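Local coordinates for protein putative phosphatase (Bacteroides thetaiotaomicron, PDB 3KYA) that is a putative phosphatase that binds zinc ions and carries an IPT/TIG domain beside a propeller-like array of antiparallel sheets, at residues 166-169 against 170-173. Sequence-based numbering, arbitrary orientation.
With ZN (zinc ion), chain X.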
ATOM      1  N   LEU A 166     -36.064 -12.680   0.887  1.00 11.86           N
ATOM      2  CA  LEU A 166     -35.284 -13.177   1.999  1.00 11.38           C
ATOM      3  C   LEU A 166     -34.362 -14.283   1.504  1.00 11.62           C
ATOM      4  O   LEU A 166     -34.831 -15.316   1.006  1.00 10.77           O
ATOM      5  CB  LEU A 166     -36.196 -13.755   3.085  1.00 11.54           C
ATOM      6  CG  LEU A 166     -35.486 -14.477   4.232  1.00 10.23           C
ATOM      7  CD1 LEU A 166     -34.486 -13.569   4.963  1.00 11.79           C
ATOM      8  CD2 LEU A 166     -36.516 -15.051   5.208  1.00 12.20           C
ATOM      9  N   ILE A 167     -33.059 -14.049   1.659  1.00 11.75           N
ATOM     10  CA  ILE A 167     -32.016 -15.033   1.385  1.00 12.04           C
ATOM     11  C   ILE A 167     -31.732 -15.631   2.776  1.00 12.00           C
ATOM     12  O   ILE A 167     -31.067 -14.989   3.603  1.00 11.59           O
ATOM     13  CB  ILE A 167     -30.755 -14.361   0.779  1.00 11.86           C
ATOM     14  CG1 ILE A 167     -31.109 -13.603  -0.516  1.00 11.78           C
ATOM     15  CG2 ILE A 167     -29.623 -15.377   0.575  1.00 12.00           C
ATOM     16  CD1 ILE A 167     -30.062 -12.490  -0.927  1.00 10.19           C
ATOM     17  N   ASP A 168     -32.264 -16.830   3.053  1.00 11.89           N
ATOM     18  CA  ASP A 168     -32.132 -17.456   4.379  1.00 12.23           C
ATOM     19  C   ASP A 168     -30.910 -18.364   4.347  1.00 12.28           C
ATOM     20  O   ASP A 168     -30.924 -19.445   3.769  1.00 11.59           O
ATOM     21  CB  ASP A 168     -33.416 -18.207   4.783  1.00 11.97           C
ATOM     22  CG  ASP A 168     -33.439 -18.605   6.263  1.00 13.02           C
ATOM     23  OD1 ASP A 168     -32.371 -18.958   6.800  1.00 12.74           O
ATOM     24  OD2 ASP A 168     -34.535 -18.584   6.892  1.00 13.22           O
ATOM     25  N   LEU A 169     -29.833 -17.882   4.956  1.00 12.49           N
ATOM     26  CA  LEU A 169     -28.538 -18.555   4.922  1.00 13.20           C
ATOM     27  C   LEU A 169     -28.504 -19.841   5.739  1.00 14.41           C
ATOM     28  O   LEU A 169     -27.646 -20.700   5.513  1.00 14.85           O
ATOM     29  CB  LEU A 169     -27.456 -17.585   5.415  1.00 13.48           C
ATOM     30  CG  LEU A 169     -27.354 -16.288   4.607  1.00 14.04           C
ATOM     31  CD1 LEU A 169     -26.412 -15.267   5.264  1.00 14.98           C
ATOM     32  CD2 LEU A 169     -26.928 -16.587   3.160  1.00 14.66           C
ATOM     33  N   LYS A 170     -29.415 -19.976   6.697  1.00 14.86           N
ATOM     34  CA  LYS A 170     -29.464 -21.173   7.536  1.00 15.70           C
ATOM     35  C   LYS A 170     -30.128 -22.341   6.812  1.00 15.58           C
ATOM     36  O   LYS A 170     -29.556 -23.435   6.766  1.00 16.66           O
ATOM     37  CB  LYS A 170     -30.201 -20.909   8.861  1.00 16.07           C
ATOM     38  CG  LYS A 170     -30.257 -22.126   9.813  1.00 18.01           C
ATOM     39  CD  LYS A 170     -31.196 -21.854  10.990  1.00 21.33           C
ATOM     40  CE  LYS A 170     -31.275 -23.026  11.946  1.00 25.00           C
ATOM     41  NZ  LYS A 170     -31.840 -24.267  11.334  1.00 28.22           N
ATOM     42  N   ASN A 171     -31.324 -22.126   6.265  1.00 15.10           N
ATOM     43  CA  ASN A 171     -32.011 -23.232   5.571  0.50 14.91           C
ATOM     44  C   ASN A 171     -31.721 -23.247   4.065  1.00 14.51           C
ATOM     45  O   ASN A 171     -32.192 -24.136   3.361  1.00 13.96           O
ATOM     46  CB  ASN A 171     -33.523 -23.297   5.884  0.50 15.13           C
ATOM     47  CG  ASN A 171     -34.314 -22.148   5.297  0.50 14.85           C
ATOM     48  OD1 ASN A 171     -35.546 -22.114   5.406  0.50 15.11           O
ATOM     49  ND2 ASN A 171     -33.630 -21.213   4.678  0.50 14.75           N
ATOM     50  N   ARG A 172     -30.922 -22.286   3.588  1.00 14.03           N
ATOM     51  CA  ARG A 172     -30.495 -22.222   2.192  1.00 13.63           C
ATOM     52  C   ARG A 172     -31.697 -22.199   1.239  1.00 13.74           C
ATOM     53  O   ARG A 172     -31.811 -23.018   0.325  1.00 13.56           O
ATOM     54  CB  ARG A 172     -29.518 -23.370   1.880  1.00 13.97           C
ATOM     55  CG  ARG A 172     -28.247 -23.280   2.742  1.00 15.53           C
ATOM     56  CD  ARG A 172     -27.248 -24.383   2.495  1.00 19.00           C
ATOM     57  NE  ARG A 172     -26.853 -24.513   1.086  1.00 22.09           N
ATOM     58  CZ  ARG A 172     -25.912 -23.801   0.471  1.00 24.03           C
ATOM     59  NH1 ARG A 172     -25.252 -22.827   1.101  1.00 25.51           N
ATOM     60  NH2 ARG A 172     -25.654 -24.048  -0.810  1.00 25.76           N
HETATM   61  N   MSE A 173     -32.591 -21.248   1.504  1.00 13.05           N
HETATM   62  CA  MSE A 173     -33.831 -21.060   0.770  1.00 13.43           C
HETATM   63  C   MSE A 173     -34.037 -19.599   0.456  1.00 12.72           C
HETATM   64  O   MSE A 173     -33.777 -18.749   1.306  1.00 12.58           O
HETATM   65  CB  MSE A 173     -35.020 -21.496   1.639  1.00 13.53           C
HETATM   66  CG  MSE A 173     -35.095 -22.963   2.027  1.00 16.46           C
HETATM   67 SE   MSE A 173     -35.568 -24.068   0.508  0.75 18.25          SE
HETATM   68  CE  MSE A 173     -37.108 -23.090  -0.079  1.00 20.42           C
TER
HETATM   69 ZN    ZN X 519     -35.029 -18.342   8.860  1.00 24.77          ZN
HETATM   70  O   HOH W   1     -36.578 -19.055   5.199  1.00 20.97           O
HETATM   71  O   HOH W   2     -33.413 -19.149   9.349  1.00 13.01           O
HETATM   72  O   HOH W   3     -35.542 -18.412  10.975  1.00 15.66           O
HETATM   73  O   HOH W   4     -36.819 -18.117   8.308  1.00 24.77           O
HETATM   74  O   HOH W   5     -36.136 -20.351   8.796  1.00 17.88           O
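A tight beta hairpin turns the chain from strand 161-168 into strand 173-178, and Asp-168, paired with Met-173 at its mouth, also binds a zinc ion. The two form an antiparallel hydrogen-bonded pair: Asp-168 N donates to Met-173 O at 3.0 Å and 162°, while the return bond from Met-173 N to Asp-168 O is weak. That carbonyl also receives a weak bond from Arg-172 N and, in one of the two conformers of Asn-171, perhaps another from its ND2. Arg-172 and Met-173 both face Asp-168 in a G1 beta bulge, whose first position needs the left-handed backbone that glycine adopts most easily; here Arg-172 takes it up, and its guanidinium reaches a salt bridge with Asp-128.

The carboxylate suits its place because its two oxygens divide the work. With CG anti to the backbone N (chi1 -167°), Asp-168 OD1 lies over the start of the turn, accepting Lys-170 N at 3.1 Å nearly along its C-O axis and, weakly, Asn-171 N. Asp-168 OD2 binds zinc at 2.0 Å; His-153 and four waters complete the site, and one of these waters donates to Asp-168 OD1 at 2.8 Å. These bonds probably fix the carboxylate's rotation. In one of its two modelled conformers the Asn-171 side chain crosses that of Asp-168 at about a right angle. Lys-170 leads its long chain away from the hairpin, its CB alone staying near OD1.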